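Local coordinates for TPR repeat-containing protein (Cytophaga hutchinsonii, PDB 3U4T) that is of unknown function but, as a tetratricopeptide-repeat protein, probably serves as a helical scaffold for binding other proteins or peptides, at residues A[55-60]-A[81-86]; A[126-131]-A[146-151]; A[160-165]-A[184-189]; A[178-183]-A[203-208]; A[222-227]-A[241-246]. The protein carries 1 engineered substitution. All coordinates share one frame; numbering follows the deposited sequence.

Contact 1. Residues A[55-60]-A[81-86]; sequences LAQKDI and GKILMK
A buried, largely apolar contact joins two successive antiparallel helices, 53-64 and 74-86, with Ile83 reaching into the surface formed by Ala56, Gln57 and Ile60. The short segments have their axes 9.6 Å apart, inclined at 142°. With CG1 of Ile83 beside its backbone N and anti to its carbonyl carbon (chi1 -66°), the two branches part company. Ile83 CD1 drops between Ala56 and Ile60, 3.9 Å from Ile60 CB and 4.0 Å from Ala56 CB. Ile83 CD1 also lies 3.4 Å from Ala56 O, against the helix backbone itself. Ile83 CG2 rests on the adjacent residue, 3.7 Å from Gln57 CA. An alanine at Ile83 would lose both branches, and is likely to leave a gap facing Ala56 and Ile60. Leu84 adds contact at the Gln57 side chain, the two running roughly perpendicular. Beyond the pair, helix 40-49 packs on Ala56 through Tyr47, while Leu84 continues onto Leu92 and Ala93 of helix 90-103.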
# COMPACT_ATOMS: atom_id res chain seq x y z
N LEU A 55 -0.91 15.03 -20.26
CA LEU A 55 -2.25 15.30 -20.76
C LEU A 55 -3.18 15.50 -19.58
O LEU A 55 -4.03 16.39 -19.58
CB LEU A 55 -2.75 14.12 -21.60
CG LEU A 55 -2.82 14.28 -23.12
CD1 LEU A 55 -2.01 15.48 -23.60
CD2 LEU A 55 -2.34 12.99 -23.75
N ALA A 56 -3.01 14.65 -18.56
CA ALA A 56 -3.84 14.74 -17.37
C ALA A 56 -3.51 15.97 -16.52
O ALA A 56 -4.36 16.45 -15.76
CB ALA A 56 -3.68 13.48 -16.55
N GLN A 57 -2.29 16.49 -16.61
CA GLN A 57 -1.96 17.67 -15.84
C GLN A 57 -2.63 18.86 -16.52
O GLN A 57 -3.27 19.68 -15.85
CB GLN A 57 -0.44 17.91 -15.76
CG GLN A 57 -0.08 18.99 -14.72
CD GLN A 57 1.41 19.26 -14.58
OE1 GLN A 57 1.83 19.94 -13.64
NE2 GLN A 57 2.20 18.75 -15.50
N LYS A 58 -2.51 18.95 -17.84
CA LYS A 58 -3.12 20.06 -18.55
C LYS A 58 -4.63 20.09 -18.30
O LYS A 58 -5.22 21.16 -18.16
CB LYS A 58 -2.85 19.96 -20.06
CG LYS A 58 -3.43 21.15 -20.84
CD LYS A 58 -2.86 21.30 -22.26
CE LYS A 58 -3.43 20.28 -23.24
NZ LYS A 58 -2.90 20.51 -24.62
N ASP A 59 -5.25 18.91 -18.25
CA ASP A 59 -6.69 18.82 -18.03
C ASP A 59 -7.13 19.20 -16.63
O ASP A 59 -8.12 19.92 -16.46
CB ASP A 59 -7.19 17.40 -18.32
CG ASP A 59 -7.54 17.18 -19.78
OD1 ASP A 59 -7.48 18.14 -20.58
OD2 ASP A 59 -7.89 16.03 -20.13
N ILE A 60 -6.41 18.74 -15.61
CA ILE A 60 -6.82 19.08 -14.26
C ILE A 60 -6.59 20.57 -14.00
O ILE A 60 -7.24 21.16 -13.15
CB ILE A 60 -6.07 18.24 -13.21
CG1 ILE A 60 -6.79 18.35 -11.87
CG2 ILE A 60 -4.64 18.70 -13.09
CD1 ILE A 60 -8.19 17.79 -11.90
N GLY A 81 -3.24 16.17 -6.95
CA GLY A 81 -2.05 15.70 -6.27
C GLY A 81 -1.52 14.40 -6.86
O GLY A 81 -0.30 14.25 -7.04
N LYS A 82 -2.40 13.45 -7.15
CA LYS A 82 -1.93 12.20 -7.73
C LYS A 82 -1.24 12.51 -9.05
O LYS A 82 -0.21 11.91 -9.38
CB LYS A 82 -3.09 11.24 -8.00
CG LYS A 82 -3.71 10.60 -6.78
CD LYS A 82 -4.72 9.55 -7.22
CE LYS A 82 -5.53 9.02 -6.05
NZ LYS A 82 -4.68 8.48 -4.97
N ILE A 83 -1.80 13.45 -9.81
CA ILE A 83 -1.20 13.83 -11.10
C ILE A 83 0.12 14.54 -10.92
O ILE A 83 1.04 14.32 -11.71
CB ILE A 83 -2.17 14.70 -11.92
CG1 ILE A 83 -3.39 13.88 -12.31
CG2 ILE A 83 -1.49 15.18 -13.18
CD1 ILE A 83 -4.51 14.70 -12.88
N LEU A 84 0.23 15.39 -9.90
CA LEU A 84 1.47 16.12 -9.65
C LEU A 84 2.54 15.15 -9.15
O LEU A 84 3.70 15.22 -9.56
CB LEU A 84 1.26 17.24 -8.62
CG LEU A 84 0.48 18.46 -9.14
CD1 LEU A 84 0.04 19.33 -7.98
CD2 LEU A 84 1.35 19.27 -10.11
N MSE A 85 2.16 14.24 -8.26
CA MSE A 85 3.15 13.30 -7.77
C MSE A 85 3.76 12.55 -8.96
O MSE A 85 4.97 12.37 -9.03
CB MSE A 85 2.53 12.33 -6.77
CG MSE A 85 3.55 11.50 -6.00
SE MSE A 85 4.72 12.57 -4.90
CE MSE A 85 3.54 12.68 -3.33
N LYS A 86 2.93 12.13 -9.92
CA LYS A 86 3.45 11.41 -11.08
C LYS A 86 4.39 12.27 -11.93
O LYS A 86 5.28 11.74 -12.60
CB LYS A 86 2.32 10.90 -11.98
CG LYS A 86 1.58 9.67 -11.45
CD LYS A 86 2.52 8.49 -11.35
CE LYS A 86 1.78 7.21 -11.00
NZ LYS A 86 1.17 7.24 -9.65

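Contact 2. Residues A[126-131]-A[146-151]; sequences LAIQYM and YELGQA
With CG1 of Ile128 anti to its own carbonyl carbon (chi1 -64°) and CG of Leu148 anti to its backbone N (chi1 177°), the two side chains are brought together across the helices, crossing at about a right angle. Ile128 uses its branches for different partners: CG1 lies 3.6 Å from Ala151 CB, while CG2 meets Leu148 CD1 at 4.1 Å. Leu148 CD1 also reaches Met131 CB, 3.9 Å away, so Leu148 bridges two residues on successive turns of the facing helix.

Met131, a selenomethionine, carries much of the contact. Its chain runs extended past CG and carries the selenium over the opposite backbone, where Met131 SE stands 3.2 Å from Glu147 O and 3.9 Å from Ala151 CB. The Glu147 carbonyl also accepts the i to i+4 bond from Ala151 N, so the large, polarisable selenium rests against a carbonyl already engaged in its own helix. The small Ala151 lets Ile128 and Met131 both close in on its methyl group. Helix 109-120 packs on the segment 126-131, with Tyr119 on Ala127 and Ser116 on Met131.

The segment axes, 9.6 Å apart, run antiparallel at 152°. Such apolar packing of successive antiparallel helices is characteristic of tetratricopeptide-repeat superhelices, and helix 142-154 belongs to a recognised repeat of that family.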
# COMPACT_ATOMS: atom_id res chain seq x y z
N LEU A 126 7.98 11.64 10.23
CA LEU A 126 6.96 12.42 9.55
C LEU A 126 5.88 11.47 9.03
O LEU A 126 4.69 11.70 9.24
CB LEU A 126 7.60 13.22 8.40
CG LEU A 126 6.81 14.31 7.69
CD1 LEU A 126 6.17 15.23 8.72
CD2 LEU A 126 7.75 15.10 6.78
N ALA A 127 6.29 10.38 8.37
CA ALA A 127 5.35 9.39 7.84
C ALA A 127 4.42 8.86 8.93
O ALA A 127 3.20 8.76 8.74
CB ALA A 127 6.12 8.23 7.21
N ILE A 128 5.00 8.51 10.08
CA ILE A 128 4.23 8.01 11.20
C ILE A 128 3.27 9.07 11.71
O ILE A 128 2.09 8.77 11.97
CB ILE A 128 5.13 7.61 12.37
CG1 ILE A 128 6.04 6.45 11.96
CG2 ILE A 128 4.27 7.24 13.58
CD1 ILE A 128 7.02 6.07 13.03
N GLN A 129 3.77 10.29 11.88
CA GLN A 129 2.93 11.39 12.38
C GLN A 129 1.64 11.50 11.58
O GLN A 129 0.55 11.55 12.16
CB GLN A 129 3.63 12.75 12.31
CG GLN A 129 2.64 13.88 12.64
CD GLN A 129 2.92 15.21 11.96
OE1 GLN A 129 2.02 16.03 11.81
NE2 GLN A 129 4.18 15.43 11.56
N TYR A 130 1.78 11.54 10.26
CA TYR A 130 0.64 11.65 9.37
C TYR A 130 -0.20 10.39 9.25
O TYR A 130 -1.43 10.47 9.11
CB TYR A 130 1.09 12.12 7.99
CG TYR A 130 1.14 13.62 7.84
CD1 TYR A 130 0.13 14.32 7.17
CD2 TYR A 130 2.17 14.36 8.40
CE1 TYR A 130 0.15 15.72 7.06
CE2 TYR A 130 2.20 15.76 8.30
CZ TYR A 130 1.19 16.43 7.63
OH TYR A 130 1.21 17.80 7.55
N MSE A 131 0.44 9.22 9.30
CA MSE A 131 -0.32 7.98 9.23
C MSE A 131 -1.19 7.86 10.48
O MSE A 131 -2.28 7.30 10.42
CB MSE A 131 0.61 6.78 9.11
CG MSE A 131 0.96 6.40 7.67
SE MSE A 131 2.28 5.03 7.62
CE MSE A 131 2.83 5.25 5.76
N TYR A 146 -1.66 -1.69 8.71
CA TYR A 146 -0.58 -2.44 8.06
C TYR A 146 0.57 -1.50 7.67
O TYR A 146 1.76 -1.79 7.90
CB TYR A 146 -1.11 -3.14 6.82
CG TYR A 146 -0.06 -3.88 6.02
CD1 TYR A 146 0.02 -3.73 4.64
CD2 TYR A 146 0.84 -4.73 6.65
CE1 TYR A 146 0.98 -4.42 3.89
CE2 TYR A 146 1.80 -5.43 5.91
CZ TYR A 146 1.87 -5.27 4.54
OH TYR A 146 2.82 -5.95 3.81
N GLU A 147 0.21 -0.36 7.07
CA GLU A 147 1.18 0.63 6.65
C GLU A 147 1.76 1.40 7.82
O GLU A 147 2.90 1.87 7.76
CB GLU A 147 0.54 1.60 5.65
CG GLU A 147 0.65 1.11 4.21
CD GLU A 147 -0.39 1.73 3.30
OE1 GLU A 147 -1.08 2.67 3.75
OE2 GLU A 147 -0.50 1.27 2.14
N LEU A 148 0.99 1.51 8.89
CA LEU A 148 1.48 2.21 10.06
C LEU A 148 2.48 1.32 10.77
O LEU A 148 3.54 1.79 11.20
CB LEU A 148 0.31 2.58 10.99
CG LEU A 148 0.65 3.28 12.31
CD1 LEU A 148 1.58 4.47 12.10
CD2 LEU A 148 -0.64 3.71 12.97
N GLY A 149 2.17 0.02 10.85
CA GLY A 149 3.08 -0.91 11.50
C GLY A 149 4.44 -0.97 10.81
O GLY A 149 5.50 -1.04 11.46
N GLN A 150 4.41 -0.92 9.48
CA GLN A 150 5.62 -0.94 8.70
C GLN A 150 6.42 0.32 8.99
O GLN A 150 7.65 0.28 9.09
CB GLN A 150 5.30 -1.01 7.22
CG GLN A 150 4.67 -2.32 6.79
CD GLN A 150 4.43 -2.35 5.30
OE1 GLN A 150 3.54 -1.67 4.79
NE2 GLN A 150 5.24 -3.11 4.59
N ALA A 151 5.73 1.45 9.13
CA ALA A 151 6.45 2.69 9.41
C ALA A 151 7.16 2.55 10.75
O ALA A 151 8.33 2.88 10.87
CB ALA A 151 5.50 3.87 9.45

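Contact 3. Residues A[160-165]-A[184-189]; sequences KADSSF and RANAAQ
Two successive antiparallel helices of the tetratricopeptide-repeat array, 158-171 and 176-189, meet where Asp162 and Phe165 face Ala185 and Asn186. The segment axes come within 9.0 Å at 158°. Ala185 fills the middle of the contact. Ala185 CB lies at the edge of the Phe165 ring, near the ring plane and 4.0 Å from Phe165 CD2, and it is 4.4 Å from Ala161 CB. Being a bare methyl, it lets the backbones approach closely, the Asp162 and Ala185 CA atoms being 5.5 Å apart.

The polar half lies at the Asp162 carboxylate, whose CG is held anti to the backbone N (chi1 -157°) and which thereby leans over the opposite helix. Asn186 ND2 sits 3.2 Å from Asp162 OD1 and equally far from OD2, with the amide and carboxylate planes 83° apart. The stronger partners lie just outside the segment 184-189: Arg182 makes a salt bridge to Asp162 OD1 through its NE, and its carbonyl accepts a hydrogen bond from Asn186 ND2. Arg182 therefore links both polar groups, probably stabilising the carboxylate charge and holding the amide in place. Gln189 bends back with a weak hydrogen bond from NE2 to Ala185 O in its own helix.

Helix 142-154 covers Ala161 through Tyr152 and Tyr153, Trp181 meets the Phe165 ring, and Tyr201 of helix 199-209 packs on Asn186.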
# COMPACT_ATOMS: atom_id res chain seq x y z
N LYS A 160 5.83 -1.20 18.94
CA LYS A 160 4.64 -0.56 18.37
C LYS A 160 4.24 -1.13 17.01
O LYS A 160 3.07 -1.11 16.64
CB LYS A 160 4.86 0.96 18.27
CG LYS A 160 4.91 1.63 19.62
CD LYS A 160 5.44 3.05 19.53
CE LYS A 160 4.37 4.06 19.16
NZ LYS A 160 4.93 5.44 19.20
N ALA A 161 5.21 -1.64 16.26
CA ALA A 161 4.90 -2.25 14.97
C ALA A 161 4.08 -3.51 15.24
O ALA A 161 3.12 -3.80 14.52
CB ALA A 161 6.19 -2.62 14.22
N ASP A 162 4.45 -4.24 16.29
CA ASP A 162 3.77 -5.48 16.65
C ASP A 162 2.31 -5.24 17.00
O ASP A 162 1.43 -5.90 16.46
CB ASP A 162 4.49 -6.16 17.83
CG ASP A 162 4.22 -7.67 17.93
OD1 ASP A 162 3.91 -8.29 16.89
OD2 ASP A 162 4.34 -8.24 19.04
N SER A 163 2.06 -4.30 17.90
CA SER A 163 0.70 -3.98 18.32
C SER A 163 -0.14 -3.58 17.13
O SER A 163 -1.32 -3.96 17.02
CB SER A 163 0.70 -2.84 19.33
OG SER A 163 1.53 -3.15 20.44
N SER A 164 0.47 -2.81 16.24
CA SER A 164 -0.22 -2.35 15.05
C SER A 164 -0.50 -3.54 14.13
O SER A 164 -1.50 -3.56 13.41
CB SER A 164 0.63 -1.29 14.34
OG SER A 164 0.03 -0.87 13.13
N PHE A 165 0.39 -4.53 14.14
CA PHE A 165 0.16 -5.71 13.31
C PHE A 165 -0.89 -6.59 13.98
O PHE A 165 -1.64 -7.30 13.31
CB PHE A 165 1.47 -6.48 13.08
CG PHE A 165 2.47 -5.75 12.24
CD1 PHE A 165 2.07 -5.14 11.04
CD2 PHE A 165 3.80 -5.64 12.64
CE1 PHE A 165 3.00 -4.44 10.26
CE2 PHE A 165 4.73 -4.95 11.87
CZ PHE A 165 4.33 -4.34 10.68
N ARG A 184 8.24 -10.70 11.79
CA ARG A 184 9.33 -9.77 11.57
C ARG A 184 9.50 -8.79 12.72
O ARG A 184 10.62 -8.49 13.13
CB ARG A 184 9.10 -9.02 10.27
CG ARG A 184 9.25 -9.91 9.06
CD ARG A 184 8.96 -9.16 7.78
NE ARG A 184 9.32 -9.90 6.58
CZ ARG A 184 9.06 -9.47 5.35
NH1 ARG A 184 8.43 -8.32 5.20
NH2 ARG A 184 9.42 -10.17 4.30
N ALA A 185 8.39 -8.31 13.26
CA ALA A 185 8.45 -7.38 14.36
C ALA A 185 9.08 -8.05 15.59
O ALA A 185 9.85 -7.42 16.33
CB ALA A 185 7.06 -6.89 14.68
N ASN A 186 8.75 -9.32 15.82
CA ASN A 186 9.30 -10.05 16.96
C ASN A 186 10.76 -10.50 16.74
O ASN A 186 11.54 -10.56 17.69
CB ASN A 186 8.38 -11.22 17.31
CG ASN A 186 7.22 -10.78 18.20
OD1 ASN A 186 7.36 -10.68 19.41
ND2 ASN A 186 6.07 -10.52 17.60
N ALA A 187 11.13 -10.81 15.51
CA ALA A 187 12.51 -11.21 15.22
C ALA A 187 13.43 -10.02 15.47
O ALA A 187 14.59 -10.19 15.83
CB ALA A 187 12.64 -11.68 13.76
N ALA A 188 12.90 -8.82 15.27
CA ALA A 188 13.66 -7.59 15.48
C ALA A 188 13.93 -7.39 16.98
O ALA A 188 14.95 -6.80 17.36
CB ALA A 188 12.88 -6.41 14.92
N GLN A 189 13.01 -7.87 17.82
CA GLN A 189 13.15 -7.75 19.27
C GLN A 189 14.06 -8.83 19.82
O GLN A 189 14.56 -8.73 20.94
CB GLN A 189 11.79 -7.87 19.94
CG GLN A 189 10.80 -6.78 19.58
CD GLN A 189 9.46 -6.99 20.27
OE1 GLN A 189 9.39 -7.13 21.49
NE2 GLN A 189 8.39 -7.02 19.48

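Contact 4. Residues A[178-183]-A[203-208]; sequences GYLWRA and EKLIEV
The Tyr179 ring packs on Lys204, whose CB lies over one face of it in a CH-pi interaction, 4.0 Å from the ring centroid and 18° off the ring normal. Lys204 CG lies near Tyr179 CE1, and the bend of the lysine chain at chi2 (-73°) carries CD on toward the hydroxyl. Val208 adds its CG1 methyl 4.1 Å from Tyr179 CE2, its side chain standing at about a right angle to the tyrosine.

Aliphatic packing takes over on the buried side. Leu205 CD1 wedges against the facing backbone, 3.6 Å from Leu180 N, and also approaches Tyr179 CB at 4.1 Å. The other methyl, Leu205 CD2, meets Leu180 CD1 at 3.8 Å. Leu205 thus spans two consecutive residues of helix 176-189, and the segment axes close to 8.7 Å with their directions at 164°.

Polar interactions lie around this packing. Lys204 NZ forms a salt bridge with Glu207 OE1, 3.4 Å away on its own helix, although Glu207 is poorly ordered. Tyr179 OH is hydrogen-bonded to Asn174 OD1, which probably steadies the ring in the position where Lys204 covers it.

The chemistry implies cohesion through shape and dispersion: a leucine pair packs on the buried side, while the lysine serves with its aliphatic stem and keeps its charge toward Glu207.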
# COMPACT_ATOMS: atom_id res chain seq x y z
N GLY A 178 -0.36 -10.58 8.25
CA GLY A 178 -0.25 -10.13 9.63
C GLY A 178 0.74 -10.99 10.40
O GLY A 178 1.54 -10.49 11.19
N TYR A 179 0.69 -12.30 10.18
CA TYR A 179 1.61 -13.19 10.87
C TYR A 179 3.03 -12.90 10.40
O TYR A 179 3.97 -12.87 11.21
CB TYR A 179 1.24 -14.65 10.62
CG TYR A 179 -0.07 -15.07 11.28
CD1 TYR A 179 -0.21 -15.05 12.67
CD2 TYR A 179 -1.15 -15.48 10.50
CE1 TYR A 179 -1.41 -15.44 13.27
CE2 TYR A 179 -2.35 -15.86 11.09
CZ TYR A 179 -2.48 -15.84 12.47
OH TYR A 179 -3.68 -16.22 13.03
N LEU A 180 3.19 -12.68 9.10
CA LEU A 180 4.50 -12.37 8.52
C LEU A 180 5.14 -11.20 9.24
O LEU A 180 6.30 -11.28 9.69
CB LEU A 180 4.36 -12.02 7.04
CG LEU A 180 5.68 -11.67 6.34
CD1 LEU A 180 6.53 -12.92 6.17
CD2 LEU A 180 5.39 -11.05 4.97
N TRP A 181 4.39 -10.10 9.37
CA TRP A 181 4.90 -8.89 10.01
C TRP A 181 5.04 -8.99 11.52
O TRP A 181 5.94 -8.39 12.09
CB TRP A 181 4.08 -7.66 9.60
CG TRP A 181 4.49 -7.20 8.23
CD1 TRP A 181 3.89 -7.51 7.04
CD2 TRP A 181 5.68 -6.48 7.89
NE1 TRP A 181 4.63 -7.04 5.98
CE2 TRP A 181 5.74 -6.40 6.47
CE3 TRP A 181 6.71 -5.90 8.64
CZ2 TRP A 181 6.78 -5.76 5.80
CZ3 TRP A 181 7.75 -5.27 7.97
CH2 TRP A 181 7.78 -5.21 6.56
N ARG A 182 4.15 -9.74 12.17
CA ARG A 182 4.28 -9.94 13.61
C ARG A 182 5.58 -10.70 13.78
O ARG A 182 6.37 -10.44 14.69
CB ARG A 182 3.15 -10.79 14.16
CG ARG A 182 1.82 -10.10 14.26
CD ARG A 182 1.09 -10.65 15.48
NE ARG A 182 1.79 -10.31 16.72
CZ ARG A 182 1.44 -10.75 17.93
NH1 ARG A 182 0.40 -11.56 18.06
NH2 ARG A 182 2.12 -10.37 19.00
N ALA A 183 5.80 -11.65 12.88
CA ALA A 183 7.01 -12.46 12.92
C ALA A 183 8.22 -11.54 12.82
O ALA A 183 9.10 -11.56 13.67
CB ALA A 183 7.01 -13.46 11.77
N GLU A 203 5.47 -19.96 12.39
CA GLU A 203 4.85 -21.28 12.38
C GLU A 203 3.41 -21.10 11.93
O GLU A 203 2.91 -21.89 11.12
CB GLU A 203 4.92 -21.93 13.76
CG GLU A 203 6.32 -22.43 14.10
CD GLU A 203 6.42 -23.02 15.49
OE1 GLU A 203 5.85 -22.43 16.43
OE2 GLU A 203 7.10 -24.06 15.64
N LYS A 204 2.75 -20.06 12.42
CA LYS A 204 1.37 -19.80 12.02
C LYS A 204 1.33 -19.37 10.55
O LYS A 204 0.38 -19.68 9.83
CB LYS A 204 0.74 -18.73 12.90
CG LYS A 204 -0.19 -19.27 13.98
CD LYS A 204 -1.50 -19.78 13.39
CE LYS A 204 -2.51 -20.17 14.47
NZ LYS A 204 -3.91 -20.23 13.95
N LEU A 205 2.36 -18.66 10.12
CA LEU A 205 2.46 -18.20 8.74
C LEU A 205 2.46 -19.40 7.80
O LEU A 205 1.80 -19.40 6.76
CB LEU A 205 3.74 -17.42 8.52
CG LEU A 205 3.78 -16.87 7.10
CD1 LEU A 205 2.86 -15.66 7.02
CD2 LEU A 205 5.18 -16.45 6.74
N ILE A 206 3.24 -20.41 8.17
CA ILE A 206 3.31 -21.63 7.38
C ILE A 206 1.97 -22.36 7.51
O ILE A 206 1.52 -23.02 6.58
CB ILE A 206 4.44 -22.57 7.88
CG1 ILE A 206 5.81 -21.93 7.63
CG2 ILE A 206 4.35 -23.92 7.20
CD1 ILE A 206 6.97 -22.72 8.24
N GLU A 207 1.34 -22.23 8.68
CA GLU A 207 0.05 -22.87 8.91
C GLU A 207 -0.93 -22.40 7.85
O GLU A 207 -1.45 -23.19 7.07
CB GLU A 207 -0.49 -22.53 10.31
CG GLU A 207 -0.45 -23.70 11.30
CD GLU A 207 -0.85 -23.28 12.71
OE1 GLU A 207 -1.97 -22.76 12.89
OE2 GLU A 207 -0.04 -23.48 13.65
N VAL A 208 -1.16 -21.09 7.81
CA VAL A 208 -2.09 -20.53 6.84
C VAL A 208 -1.54 -20.46 5.42
O VAL A 208 -2.28 -20.27 4.47
CB VAL A 208 -2.56 -19.13 7.27
CG1 VAL A 208 -3.04 -19.15 8.72
CG2 VAL A 208 -1.42 -18.13 7.10

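Contact 5. Residues A[222-227]-A[241-246]; sequences EANEYI and DAAWKN
Asn224, turned so that CG is anti to its carbonyl carbon (chi1 -81°), points into helix 237-250 and meets it with every side-chain atom. Asn224 CB lies 3.8 Å from Ala243 O, and Asn224 CG lies 3.7 Å from Asn246 CB. Asn224 OD1 accepts a hydrogen bond from Asn246 ND2 over 2.9 Å, nearly straight with an N-H...O angle of 168°. The donor approaches from above the carbonyl plane of Asn224, about 40° out of it, whereas OD1 lies almost in the amide plane of Asn246. ND2 of Asn224 rests near Asn246 CB and donates to Leu220 O in the preceding turn of its own helix, so both ends of the amide are engaged and its rotation is fixed. A leucine in place of Asn224 would probably leave the Asn246 amide without its acceptor and Leu220 O without this donor.

Next to the amide pair, Ala243 CB sits 3.6 Å from Asn224 O, and Ile227 CG2 reaches Ala243 CB at 4.4 Å. This small residue allows the CA atoms of Asn224 and Ala243 to come within 5.2 Å. Farther round, Glu225 CG touches Trp244 CZ3 obliquely, while Trp244 also packs edge-to-face on Tyr229.

Helices 217-233 and 237-250 thus form a tight antiparallel hairpin, with a small residue, Ala243, at the close approach, as in the helical hairpins of tetratricopeptide-repeat proteins.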
# COMPACT_ATOMS: atom_id res chain seq x y z
N GLU A 222 10.87 -17.75 3.77
CA GLU A 222 11.35 -16.93 4.88
C GLU A 222 11.01 -17.59 6.21
O GLU A 222 11.82 -17.65 7.13
CB GLU A 222 10.71 -15.54 4.83
CG GLU A 222 11.05 -14.61 6.01
CD GLU A 222 10.41 -13.24 5.86
OE1 GLU A 222 10.17 -12.54 6.87
OE2 GLU A 222 10.14 -12.87 4.70
N ALA A 223 9.78 -18.10 6.30
CA ALA A 223 9.32 -18.75 7.51
C ALA A 223 10.17 -19.99 7.79
O ALA A 223 10.65 -20.18 8.90
CB ALA A 223 7.86 -19.13 7.36
N ASN A 224 10.37 -20.82 6.78
CA ASN A 224 11.16 -22.03 6.97
C ASN A 224 12.63 -21.74 7.27
O ASN A 224 13.26 -22.47 8.03
CB ASN A 224 11.05 -22.94 5.75
CG ASN A 224 9.77 -23.77 5.77
OD1 ASN A 224 9.64 -24.71 6.54
ND2 ASN A 224 8.83 -23.41 4.92
N GLU A 225 13.16 -20.68 6.67
CA GLU A 225 14.55 -20.31 6.89
C GLU A 225 14.74 -19.96 8.35
O GLU A 225 15.69 -20.41 8.97
CB GLU A 225 14.95 -19.13 6.00
CG GLU A 225 15.34 -19.50 4.58
CD GLU A 225 16.04 -18.37 3.85
OE1 GLU A 225 16.52 -17.43 4.52
OE2 GLU A 225 16.14 -18.41 2.60
N TYR A 226 13.84 -19.16 8.90
CA TYR A 226 13.95 -18.79 10.30
C TYR A 226 13.93 -20.07 11.14
O TYR A 226 14.82 -20.30 11.96
CB TYR A 226 12.76 -17.90 10.71
CG TYR A 226 12.70 -17.66 12.21
CD1 TYR A 226 13.47 -16.66 12.81
CD2 TYR A 226 11.91 -18.46 13.03
CE1 TYR A 226 13.46 -16.47 14.17
CE2 TYR A 226 11.91 -18.28 14.41
CZ TYR A 226 12.68 -17.29 14.97
OH TYR A 226 12.67 -17.10 16.33
N ILE A 227 12.92 -20.90 10.92
CA ILE A 227 12.81 -22.14 11.67
C ILE A 227 14.09 -22.97 11.57
O ILE A 227 14.64 -23.39 12.59
CB ILE A 227 11.61 -22.97 11.17
CG1 ILE A 227 10.33 -22.15 11.28
CG2 ILE A 227 11.45 -24.24 12.02
CD1 ILE A 227 9.98 -21.76 12.69
N ASP A 241 16.66 -29.86 9.30
CA ASP A 241 16.77 -30.42 7.97
C ASP A 241 15.42 -30.43 7.26
O ASP A 241 15.31 -30.16 6.06
CB ASP A 241 17.35 -31.83 8.03
CG ASP A 241 18.83 -31.83 8.35
OD1 ASP A 241 19.46 -30.75 8.27
OD2 ASP A 241 19.36 -32.91 8.67
N ALA A 242 14.37 -30.74 8.02
CA ALA A 242 13.02 -30.79 7.47
C ALA A 242 12.64 -29.41 6.93
O ALA A 242 12.02 -29.30 5.87
CB ALA A 242 12.02 -31.22 8.56
N ALA A 243 13.00 -28.37 7.66
CA ALA A 243 12.68 -27.02 7.24
C ALA A 243 13.48 -26.72 5.97
O ALA A 243 12.95 -26.15 5.01
CB ALA A 243 13.01 -26.02 8.34
N TRP A 244 14.75 -27.13 5.98
CA TRP A 244 15.62 -26.92 4.83
C TRP A 244 15.03 -27.64 3.64
O TRP A 244 15.22 -27.24 2.49
CB TRP A 244 17.02 -27.46 5.11
CG TRP A 244 17.88 -26.56 5.96
CD1 TRP A 244 18.66 -26.94 7.01
CD2 TRP A 244 18.08 -25.15 5.80
NE1 TRP A 244 19.33 -25.85 7.52
CE2 TRP A 244 19.00 -24.75 6.79
CE3 TRP A 244 17.59 -24.20 4.90
CZ2 TRP A 244 19.41 -23.42 6.93
CZ3 TRP A 244 18.01 -22.88 5.04
CH2 TRP A 244 18.92 -22.51 6.04
N LYS A 245 14.30 -28.72 3.92
CA LYS A 245 13.69 -29.48 2.84
C LYS A 245 12.46 -28.76 2.32
O LYS A 245 12.27 -28.67 1.11
CB LYS A 245 13.33 -30.90 3.32
CG LYS A 245 14.54 -31.81 3.53
CD LYS A 245 14.15 -33.16 4.12
CE LYS A 245 15.37 -34.04 4.37
NZ LYS A 245 15.11 -35.14 5.35
N ASN A 246 11.62 -28.24 3.20
CA ASN A 246 10.43 -27.54 2.72
C ASN A 246 10.78 -26.43 1.74
O ASN A 246 9.98 -26.12 0.85
CB ASN A 246 9.66 -26.94 3.88
CG ASN A 246 9.27 -27.98 4.89
OD1 ASN A 246 9.02 -29.13 4.52
ND2 ASN A 246 9.22 -27.59 6.15

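Overall arrangement
All five contacts pair successive antiparallel helices along one array, but their chemistry varies. Contacts 1, 2, 3 and 5 are buried, contact 4 only partly. Contacts 1 and 2 are mainly apolar, and contact 2 lies nearest the middle, its centre about 11 Å from the centre of the chain. Contact 3 adds a carboxylate and an amide, contact 4 mixes ring, aliphatic and charged groups, and contact 5, the most outlying, is bridged by an amide-amide hydrogen bond. Contacts 3 and 4 share helix 176-189 and are joined by the Asp162-Arg182 salt bridge. Arg184 and Glu222 similarly tie contact 3 to contact 5. Contact 1 stands apart, its nearest atoms about 11 Å from contact 2.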